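Local coordinates for ABC transporter substrate binding protein (Ribose) (Agrobacterium vitis S4, PDB 4WT7) that probably captures a sugar or sugar alcohol for uptake by an ABC transporter and here holds D-allitol between its two lobes, at residues Asp133-Gly138 / Cys167-Asp172; Ser224-Pro229 / Gly249-Pro254; Ala269-Gln274 / Val301-Ala306. One frame throughout, in Å; residues are numbered along the deposited sequence.

In the fold
The three contacts lie around the cleft of a two-lobed periplasmic binding protein, and each touches D-allitol. They follow one another along the chain in numerical order. The centres of interactions 1 and 2 are about 13 Å apart. The centres of interactions 1 and 3 are about 12 Å apart. The centres of interactions 2 and 3 are about 10 Å apart. Interactions 2 and 3 share the mixed sheet, where strands 246-249 and 267-272 are neighbours. Interaction 1 pairs helices 134-148 and 165-178. The chain passes between the two sheets beside Asp133-Gly138, at Gln273-Gln274 and through Val301-Ala303. These crossings probably form the hinge, as in this family, so ligand and hinge lie close together.

Interaction 1 (Asp133-Gly138 / Cys167-Asp172); sequences DNWGIG and CAIRYD. With X9X (D-allitol), chain C.
Arg170 and Asn134 join two helices of the periplasmic binding protein fold, helix 165-178 and the first turn of helix 134-148. The short helical segments cross at -44°. Arg170 carries the contact from CB to its tip. CB leaves the helix with CG anti to the carbonyl carbon, and the chain then runs extended to NE. Arg170 CG lies 4.0 Å from Ile137 CG2, where the two side chains run alongside each other. CD only skirts the Asn134 amide oxygen. Arg170 NE donates to Asn134 OD1 at 2.8 Å. Arg170 NH2 donates to the same Asn134 OD1 at 2.9 Å. This is a side-on grip by two nitrogens on one acceptor. OD1 lies close to the guanidinium plane, while both nitrogens approach from one face of the amide, whose plane is turned 54° from the guanidinium. The grip should limit rotation of the guanidinium and hold its far edge toward the ligand. There Arg170 NH1 reaches D-allitol OAD at 3.0 Å, and Arg170 NH2 reaches D-allitol OAB at 3.1 Å. NH1 also bonds to the backbone oxygen of Ala225.

On another side of the contact, Ile169 covers the start of helix 134-148. Asp133 caps that helix through OD1, which accepts from Gly136 N. Ile169 CG2 makes a CH-pi contact over the Trp135 ring, 3.5 Å from the centroid of the five-membered ring and 6° off its normal.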
loop_
_atom_site.group_PDB
_atom_site.type_symbol
_atom_site.label_atom_id
_atom_site.label_comp_id
_atom_site.label_asym_id
_atom_site.label_seq_id
_atom_site.Cartn_x
_atom_site.Cartn_y
_atom_site.Cartn_z
ATOM N N ASP A 133 -9.868 -2.610 -2.882
ATOM C CA ASP A 133 -10.663 -1.618 -3.574
ATOM C C ASP A 133 -10.277 -0.275 -2.964
ATOM O O ASP A 133 -10.853 0.150 -1.955
ATOM C CB ASP A 133 -12.143 -1.883 -3.365
ATOM C CG ASP A 133 -13.030 -0.749 -3.820
ATOM O OD1 ASP A 133 -12.550 0.366 -4.122
ATOM O OD2 ASP A 133 -14.264 -0.990 -3.901
ATOM N N ASN A 134 -9.297 0.365 -3.579
ATOM C CA ASN A 134 -8.730 1.590 -3.043
ATOM C C ASN A 134 -9.610 2.825 -3.151
ATOM O O ASN A 134 -9.409 3.791 -2.447
ATOM C CB ASN A 134 -7.354 1.813 -3.651
ATOM C CG ASN A 134 -6.370 0.843 -3.086
ATOM O OD1 ASN A 134 -6.088 0.885 -1.895
ATOM N ND2 ASN A 134 -5.924 -0.097 -3.893
ATOM N N TRP A 135 -10.638 2.763 -3.975
ATOM C CA TRP A 135 -11.621 3.824 -3.956
ATOM C C TRP A 135 -12.377 3.806 -2.626
ATOM O O TRP A 135 -12.553 4.853 -1.978
ATOM C CB TRP A 135 -12.538 3.664 -5.147
ATOM C CG TRP A 135 -11.798 3.876 -6.444
ATOM C CD1 TRP A 135 -11.558 5.076 -7.037
ATOM C CD2 TRP A 135 -11.195 2.883 -7.292
ATOM N NE1 TRP A 135 -10.877 4.902 -8.187
ATOM C CE2 TRP A 135 -10.640 3.559 -8.384
ATOM C CE3 TRP A 135 -11.110 1.479 -7.255
ATOM C CZ2 TRP A 135 -9.947 2.904 -9.424
ATOM C CZ3 TRP A 135 -10.431 0.820 -8.292
ATOM C CH2 TRP A 135 -9.861 1.537 -9.359
ATOM N N GLY A 136 -12.772 2.605 -2.213
ATOM C CA GLY A 136 -13.439 2.382 -0.925
ATOM C C GLY A 136 -12.523 2.796 0.214
ATOM O O GLY A 136 -12.927 3.573 1.066
ATOM N N ILE A 137 -11.288 2.283 0.218
ATOM C CA ILE A 137 -10.317 2.642 1.240
ATOM C C ILE A 137 -10.153 4.156 1.360
ATOM O O ILE A 137 -10.243 4.734 2.451
ATOM C CB ILE A 137 -8.952 2.026 0.930
ATOM C CG1 ILE A 137 -8.959 0.552 1.341
ATOM C CG2 ILE A 137 -7.835 2.757 1.700
ATOM C CD1 ILE A 137 -7.649 -0.149 1.101
ATOM N N GLY A 138 -9.889 4.801 0.233
ATOM C CA GLY A 138 -9.517 6.195 0.275
ATOM C C GLY A 138 -10.686 7.035 0.696
ATOM O O GLY A 138 -10.514 7.973 1.472
ATOM N N CYS A 167 -1.773 4.091 -3.964
ATOM C CA CYS A 167 -1.580 5.392 -3.327
ATOM C C CYS A 167 -2.205 6.552 -4.115
ATOM O O CYS A 167 -2.756 7.491 -3.515
ATOM C CB CYS A 167 -0.096 5.667 -3.118
ATOM S SG CYS A 167 0.782 4.289 -2.379
ATOM N N ALA A 168 -2.088 6.512 -5.447
ATOM C CA ALA A 168 -2.714 7.535 -6.275
ATOM C C ALA A 168 -4.206 7.526 -6.007
ATOM O O ALA A 168 -4.843 8.560 -5.848
ATOM C CB ALA A 168 -2.462 7.257 -7.753
ATOM N N ILE A 169 -4.787 6.338 -5.975
ATOM C CA ILE A 169 -6.241 6.268 -5.785
ATOM C C ILE A 169 -6.612 6.808 -4.404
ATOM O O ILE A 169 -7.612 7.530 -4.248
ATOM C CB ILE A 169 -6.768 4.821 -5.998
ATOM C CG1 ILE A 169 -6.453 4.343 -7.431
ATOM C CG2 ILE A 169 -8.278 4.700 -5.686
ATOM C CD1 ILE A 169 -6.750 2.789 -7.601
ATOM N N ARG A 170 -5.832 6.446 -3.389
ATOM C CA ARG A 170 -6.150 6.887 -2.041
ATOM C C ARG A 170 -6.073 8.409 -1.972
ATOM O O ARG A 170 -6.941 9.048 -1.386
ATOM C CB ARG A 170 -5.203 6.252 -1.008
ATOM C CG ARG A 170 -5.456 4.752 -0.764
ATOM C CD ARG A 170 -4.245 4.030 -0.218
ATOM N NE ARG A 170 -4.312 2.597 -0.483
ATOM C CZ ARG A 170 -3.315 1.734 -0.280
ATOM N NH1 ARG A 170 -2.145 2.126 0.217
ATOM N NH2 ARG A 170 -3.478 0.488 -0.608
ATOM N N TYR A 171 -5.055 8.996 -2.607
ATOM C CA TYR A 171 -4.914 10.439 -2.585
ATOM C C TYR A 171 -6.073 11.093 -3.331
ATOM O O TYR A 171 -6.717 12.021 -2.804
ATOM C CB TYR A 171 -3.570 10.872 -3.167
ATOM C CG TYR A 171 -3.465 12.363 -3.268
ATOM C CD1 TYR A 171 -3.252 13.149 -2.136
ATOM C CD2 TYR A 171 -3.628 12.998 -4.479
ATOM C CE1 TYR A 171 -3.163 14.525 -2.240
ATOM C CE2 TYR A 171 -3.534 14.385 -4.586
ATOM C CZ TYR A 171 -3.289 15.140 -3.459
ATOM O OH TYR A 171 -3.222 16.520 -3.580
ATOM N N ASP A 172 -6.367 10.602 -4.531
ATOM C CA ASP A 172 -7.486 11.126 -5.309
ATOM C C ASP A 172 -8.792 11.137 -4.516
ATOM O O ASP A 172 -9.607 12.064 -4.593
ATOM C CB ASP A 172 -7.669 10.308 -6.603
ATOM C CG ASP A 172 -6.618 10.618 -7.628
ATOM O OD1 ASP A 172 -5.839 11.580 -7.426
ATOM O OD2 ASP A 172 -6.535 9.915 -8.643
HETATM O OAA X9X C . 4.084 2.122 -2.297
HETATM C CAG X9X C . 4.113 2.292 -0.926
HETATM C CAI X9X C . 3.090 1.584 -0.098
HETATM O OAC X9X C . 1.808 2.144 -0.251
HETATM C CAK X9X C . 3.144 0.100 -0.319
HETATM O OAE X9X C . 4.456 -0.256 -0.114
HETATM C CAL X9X C . 2.326 -0.659 0.728
HETATM O OAF X9X C . 2.730 -0.339 2.014
HETATM C CAJ X9X C . 0.818 -0.602 0.595
HETATM O OAD X9X C . 0.248 0.543 1.129
HETATM C CAH X9X C . 0.269 -0.856 -0.793
HETATM O OAB X9X C . -1.016 -1.437 -0.838
HETATM O O HOH W 1 -7.950 8.953 1.540
#

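Interaction 2 (Ser224-Pro229 / Gly249-Pro254); sequences SAWDIP and GVDGSP. With X9X (D-allitol), chain C.
Asp227 and Ser253 meet in the tightest part of this contact. Ser253 OG donates to Asp227 OD1 at 2.6 Å, and Ser253 N donates to Asp227 OD2 at 2.8 Å. Both bonds use the syn lone pairs, so the carboxylate is held by its two oxygens and its rotation is fixed. Its CG sits in the crowded position between backbone N and carbonyl carbon (chi1 73°), which turns the group toward Ser253. OD2 also lies close to Asp270 OD2, so one of these two acids may carry a proton. The backbones are close as well. Val250 O comes within 3.1 Å of Trp226 CA in a CA-H...O contact, and Ala225 O presses on Val250 CB at 3.2 Å.

The two segments begin at the C-terminal ends of adjacent parallel strands, 221-224 and 246-249. Loops at such strand ends commonly form the binding site in alpha/beta folds, and here they line the D-allitol pocket. Asp251 OD1 accepts from D-allitol OAD at 2.7 Å, and Asp251 OD2 accepts from D-allitol OAF at 2.6 Å.

Between the two segments the contact is looser at Trp226, where the ligand takes over the packing. The Trp226 ring leads away from 249-254. Trp226 CB lies 3.6 Å from Asp251 OD2, which sits near the ring plane at its edge. One face of the Trp226 ring carries D-allitol CAI, 3.7 Å above the plane; Pro229 CD covers the other. Trp226 NE1 bonds to Asp193. The exposed side begins at Pro254 of helix 254-260.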
loop_
_atom_site.group_PDB
_atom_site.type_symbol
_atom_site.label_atom_id
_atom_site.label_comp_id
_atom_site.label_asym_id
_atom_site.label_seq_id
_atom_site.Cartn_x
_atom_site.Cartn_y
_atom_site.Cartn_z
ATOM N N SER A 224 -1.644 10.096 5.270
ATOM C CA SER A 224 -0.659 9.381 4.482
ATOM C C SER A 224 -1.374 8.249 3.774
ATOM O O SER A 224 -2.399 7.773 4.253
ATOM C CB SER A 224 0.395 8.806 5.418
ATOM O OG SER A 224 0.922 9.848 6.217
ATOM N N ALA A 225 -0.794 7.768 2.682
ATOM C CA ALA A 225 -1.459 6.769 1.842
ATOM C C ALA A 225 -1.198 5.348 2.349
ATOM O O ALA A 225 -1.873 4.389 1.939
ATOM C CB ALA A 225 -1.000 6.923 0.382
ATOM N N TRP A 226 -0.209 5.229 3.237
ATOM C CA TRP A 226 0.139 3.987 3.894
ATOM C C TRP A 226 0.666 4.365 5.278
ATOM O O TRP A 226 0.928 5.523 5.530
ATOM C CB TRP A 226 1.159 3.181 3.091
ATOM C CG TRP A 226 2.423 3.915 2.812
ATOM C CD1 TRP A 226 2.559 5.101 2.136
ATOM C CD2 TRP A 226 3.733 3.505 3.165
ATOM N NE1 TRP A 226 3.883 5.472 2.076
ATOM C CE2 TRP A 226 4.630 4.503 2.690
ATOM C CE3 TRP A 226 4.253 2.402 3.817
ATOM C CZ2 TRP A 226 6.014 4.420 2.890
ATOM C CZ3 TRP A 226 5.616 2.316 4.003
ATOM C CH2 TRP A 226 6.479 3.315 3.550
ATOM N N ASP A 227 0.875 3.398 6.151
ATOM C CA ASP A 227 0.894 3.719 7.580
ATOM C C ASP A 227 2.271 3.845 8.259
ATOM O O ASP A 227 2.345 4.238 9.411
ATOM C CB ASP A 227 -0.087 2.819 8.344
ATOM C CG ASP A 227 0.385 1.368 8.494
ATOM O OD1 ASP A 227 1.462 1.007 7.963
ATOM O OD2 ASP A 227 -0.362 0.605 9.167
ATOM N N ILE A 228 3.354 3.572 7.533
ATOM C CA ILE A 228 4.679 3.747 8.099
ATOM C C ILE A 228 5.060 5.226 8.258
ATOM O O ILE A 228 5.618 5.600 9.308
ATOM C CB ILE A 228 5.720 2.913 7.311
ATOM C CG1 ILE A 228 5.283 1.434 7.308
ATOM C CG2 ILE A 228 7.092 3.035 7.909
ATOM C CD1 ILE A 228 4.902 0.869 8.709
ATOM N N PRO A 229 4.737 6.083 7.267
ATOM C CA PRO A 229 4.912 7.528 7.534
ATOM C C PRO A 229 3.980 7.972 8.674
ATOM O O PRO A 229 4.348 8.814 9.534
ATOM C CB PRO A 229 4.496 8.190 6.230
ATOM C CG PRO A 229 4.672 7.105 5.184
ATOM C CD PRO A 229 4.417 5.800 5.858
ATOM N N GLY A 249 -3.967 6.669 8.138
ATOM C CA GLY A 249 -3.225 5.878 7.174
ATOM C C GLY A 249 -3.842 4.541 6.771
ATOM O O GLY A 249 -4.993 4.212 7.104
ATOM N N VAL A 250 -3.040 3.764 6.048
ATOM C CA VAL A 250 -3.493 2.518 5.480
ATOM C C VAL A 250 -2.420 1.443 5.601
ATOM O O VAL A 250 -1.224 1.756 5.596
ATOM C CB VAL A 250 -3.806 2.742 3.966
ATOM C CG1 VAL A 250 -4.301 1.480 3.320
ATOM C CG2 VAL A 250 -4.780 3.875 3.793
ATOM N N ASP A 251 -2.889 0.194 5.705
ATOM C CA ASP A 251 -2.120 -1.064 5.684
ATOM C C ASP A 251 -2.462 -1.945 6.911
ATOM O O ASP A 251 -2.511 -3.174 6.806
ATOM C CB ASP A 251 -0.602 -0.858 5.624
ATOM C CG ASP A 251 -0.113 -0.466 4.249
ATOM O OD1 ASP A 251 -0.963 -0.267 3.366
ATOM O OD2 ASP A 251 1.132 -0.315 4.086
ATOM N N GLY A 252 -2.699 -1.301 8.061
ATOM C CA GLY A 252 -2.813 -2.024 9.318
ATOM C C GLY A 252 -1.561 -2.810 9.686
ATOM O O GLY A 252 -1.631 -3.988 10.041
ATOM N N SER A 253 -0.401 -2.182 9.585
ATOM C CA SER A 253 0.797 -2.789 10.150
ATOM C C SER A 253 0.544 -2.910 11.656
ATOM O O SER A 253 -0.082 -2.051 12.237
ATOM C CB SER A 253 2.048 -1.937 9.859
ATOM O OG SER A 253 2.063 -1.512 8.512
ATOM N N PRO A 254 1.012 -3.995 12.278
ATOM C CA PRO A 254 0.715 -4.226 13.703
ATOM C C PRO A 254 1.188 -3.094 14.599
ATOM O O PRO A 254 0.477 -2.687 15.518
ATOM C CB PRO A 254 1.504 -5.493 14.038
ATOM C CG PRO A 254 1.682 -6.194 12.737
ATOM C CD PRO A 254 1.718 -5.133 11.660
HETATM O OAA X9X C . 4.084 2.122 -2.297
HETATM C CAG X9X C . 4.113 2.292 -0.926
HETATM C CAI X9X C . 3.090 1.584 -0.098
HETATM O OAC X9X C . 1.808 2.144 -0.251
HETATM C CAK X9X C . 3.144 0.100 -0.319
HETATM O OAE X9X C . 4.456 -0.256 -0.114
HETATM C CAL X9X C . 2.326 -0.659 0.728
HETATM O OAF X9X C . 2.730 -0.339 2.014
HETATM C CAJ X9X C . 0.818 -0.602 0.595
HETATM O OAD X9X C . 0.248 0.543 1.129
HETATM C CAH X9X C . 0.269 -0.856 -0.793
HETATM O OAB X9X C . -1.016 -1.437 -0.838
#

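Interaction 3 (Ala269-Gln274 / Val301-Ala306); sequences ADVAQQ and VPALLA. With X9X (D-allitol), chain C.
Gln274 reaches Pro302 because its CG stands anti to the carbonyl carbon (chi1 -57°) and the chain stays extended at chi2, -166°. Gln274 NE2 then donates to Pro302 O at 2.9 Å. The bond is nearly straight, and the acceptor lies in the plane of the Gln274 amide. The donor, however, sits above the carbonyl plane of Pro302. A water accepts from Gln274 N and donates to the same Pro302 O, so this oxygen takes two bonds. Val301 CG1 packs beside the amide, 3.8 Å from Gln274 NE2.

Before Gln274 and after Ala303, the segments form an antiparallel strand pair. Asp270 pairs with Ala306, and Ala272 with Leu304, both as hydrogen-bonded pairs. Ala272 N to Leu304 O and Leu304 N to Ala272 O are each 2.8 Å. Val271 and Leu305 lie between them as a non-hydrogen-bonded pair. Their side chains cross at about a right angle, with Val271 CG2 4.0 Å from Leu305 CD1. Val271 CG1 turns to Ala303 CB at 3.9 Å.

The Gln273 side chain leaves its backbone away from 301-306, and its amide lies in the ligand pocket. Gln273 NE2 donates to D-allitol OAB at 2.9 Å and also bonds to Asp251 OD1. Its OE1 bonds to Ser132, which would help fix which end of the amide faces the ligand.

The pair lies at the edge of the mixed sheet, with strand 246-249 on the other side of strand 267-272. After Gln274, helix 275-290 leads to strand 298-300 of the parallel sheet, and Val301-Ala303 brings the chain back, as in the hinge of this family. Ile137 of helix 134-148 packs on Val271 and Ala303. On the face of Ala272, Leu304 and Ala306 lies Val314 of helix 311-318.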
loop_
_atom_site.group_PDB
_atom_site.type_symbol
_atom_site.label_atom_id
_atom_site.label_comp_id
_atom_site.label_asym_id
_atom_site.label_seq_id
_atom_site.Cartn_x
_atom_site.Cartn_y
_atom_site.Cartn_z
ATOM N N ALA A 269 -6.962 6.548 12.854
ATOM C CA ALA A 269 -7.542 5.569 11.940
ATOM C C ALA A 269 -6.474 4.998 10.998
ATOM O O ALA A 269 -5.548 5.699 10.578
ATOM C CB ALA A 269 -8.658 6.168 11.150
ATOM N N ASP A 270 -6.605 3.701 10.695
ATOM C CA ASP A 270 -5.661 3.007 9.804
ATOM C C ASP A 270 -6.504 1.969 9.123
ATOM O O ASP A 270 -7.104 1.122 9.797
ATOM C CB ASP A 270 -4.571 2.328 10.624
ATOM C CG ASP A 270 -3.500 1.669 9.787
ATOM O OD1 ASP A 270 -3.619 1.622 8.523
ATOM O OD2 ASP A 270 -2.503 1.205 10.409
ATOM N N VAL A 271 -6.637 2.056 7.814
ATOM C CA VAL A 271 -7.399 1.024 7.098
ATOM C C VAL A 271 -6.523 -0.218 6.888
ATOM O O VAL A 271 -5.536 -0.209 6.135
ATOM C CB VAL A 271 -7.953 1.532 5.743
ATOM C CG1 VAL A 271 -8.791 0.436 5.097
ATOM C CG2 VAL A 271 -8.800 2.824 5.937
ATOM N N ALA A 272 -6.891 -1.298 7.552
ATOM C CA ALA A 272 -6.100 -2.507 7.463
ATOM C C ALA A 272 -6.337 -3.172 6.118
ATOM O O ALA A 272 -7.493 -3.311 5.653
ATOM C CB ALA A 272 -6.426 -3.444 8.576
ATOM N N GLN A 273 -5.229 -3.566 5.519
ATOM C CA GLN A 273 -5.228 -4.438 4.357
ATOM C C GLN A 273 -4.857 -5.846 4.742
ATOM O O GLN A 273 -4.522 -6.124 5.908
ATOM C CB GLN A 273 -4.204 -3.930 3.359
ATOM C CG GLN A 273 -4.560 -2.600 2.787
ATOM C CD GLN A 273 -3.820 -2.317 1.468
ATOM O OE1 GLN A 273 -4.271 -2.719 0.403
ATOM N NE2 GLN A 273 -2.673 -1.662 1.557
ATOM N N GLN A 274 -4.894 -6.730 3.744
ATOM C CA GLN A 274 -4.628 -8.158 3.921
ATOM C C GLN A 274 -3.567 -8.606 2.904
ATOM O O GLN A 274 -3.882 -9.261 1.897
ATOM C CB GLN A 274 -5.910 -8.940 3.726
ATOM C CG GLN A 274 -7.022 -8.503 4.661
ATOM C CD GLN A 274 -8.190 -9.506 4.712
ATOM O OE1 GLN A 274 -8.083 -10.559 5.354
ATOM N NE2 GLN A 274 -9.321 -9.161 4.081
ATOM N N VAL A 301 -9.504 -7.576 -2.630
ATOM C CA VAL A 301 -9.491 -8.233 -1.340
ATOM C C VAL A 301 -9.968 -7.228 -0.306
ATOM O O VAL A 301 -9.485 -6.088 -0.290
ATOM C CB VAL A 301 -8.098 -8.674 -0.948
ATOM C CG1 VAL A 301 -8.113 -9.146 0.529
ATOM C CG2 VAL A 301 -7.625 -9.770 -1.872
ATOM N N PRO A 302 -10.910 -7.642 0.559
ATOM C CA PRO A 302 -11.510 -6.665 1.451
ATOM C C PRO A 302 -10.465 -6.013 2.366
ATOM O O PRO A 302 -9.438 -6.617 2.676
ATOM C CB PRO A 302 -12.525 -7.495 2.246
ATOM C CG PRO A 302 -12.918 -8.609 1.276
ATOM C CD PRO A 302 -11.616 -8.935 0.584
ATOM N N ALA A 303 -10.759 -4.787 2.780
ATOM C CA ALA A 303 -9.932 -4.022 3.728
ATOM C C ALA A 303 -10.805 -3.606 4.882
ATOM O O ALA A 303 -11.997 -3.504 4.718
ATOM C CB ALA A 303 -9.374 -2.792 3.074
ATOM N N LEU A 304 -10.217 -3.315 6.034
ATOM C CA LEU A 304 -11.014 -3.031 7.233
ATOM C C LEU A 304 -10.594 -1.742 7.940
ATOM O O LEU A 304 -9.496 -1.666 8.479
ATOM C CB LEU A 304 -10.874 -4.195 8.237
ATOM C CG LEU A 304 -11.039 -5.605 7.697
ATOM C CD1 LEU A 304 -10.261 -6.655 8.541
ATOM C CD2 LEU A 304 -12.542 -5.887 7.724
ATOM N N LEU A 305 -11.463 -0.737 7.962
ATOM C CA LEU A 305 -11.123 0.506 8.629
ATOM C C LEU A 305 -11.075 0.282 10.149
ATOM O O LEU A 305 -12.078 -0.060 10.773
ATOM C CB LEU A 305 -12.120 1.617 8.307
ATOM C CG LEU A 305 -11.585 2.946 8.835
ATOM C CD1 LEU A 305 -11.980 4.125 7.945
ATOM C CD2 LEU A 305 -12.073 3.175 10.243
ATOM N N ALA A 306 -9.901 0.479 10.724
ATOM C CA ALA A 306 -9.732 0.480 12.165
ATOM C C ALA A 306 -9.583 1.917 12.707
ATOM O O ALA A 306 -8.641 2.638 12.369
ATOM C CB ALA A 306 -8.518 -0.352 12.544
HETATM O OAA X9X C . 4.084 2.122 -2.297
HETATM C CAG X9X C . 4.113 2.292 -0.926
HETATM C CAI X9X C . 3.090 1.584 -0.098
HETATM O OAC X9X C . 1.808 2.144 -0.251
HETATM C CAK X9X C . 3.144 0.100 -0.319
HETATM O OAE X9X C . 4.456 -0.256 -0.114
HETATM C CAL X9X C . 2.326 -0.659 0.728
HETATM O OAF X9X C . 2.730 -0.339 2.014
HETATM C CAJ X9X C . 0.818 -0.602 0.595
HETATM O OAD X9X C . 0.248 0.543 1.129
HETATM C CAH X9X C . 0.269 -0.856 -0.793
HETATM O OAB X9X C . -1.016 -1.437 -0.838
HETATM O O HOH W 2 -6.842 -5.944 1.708
#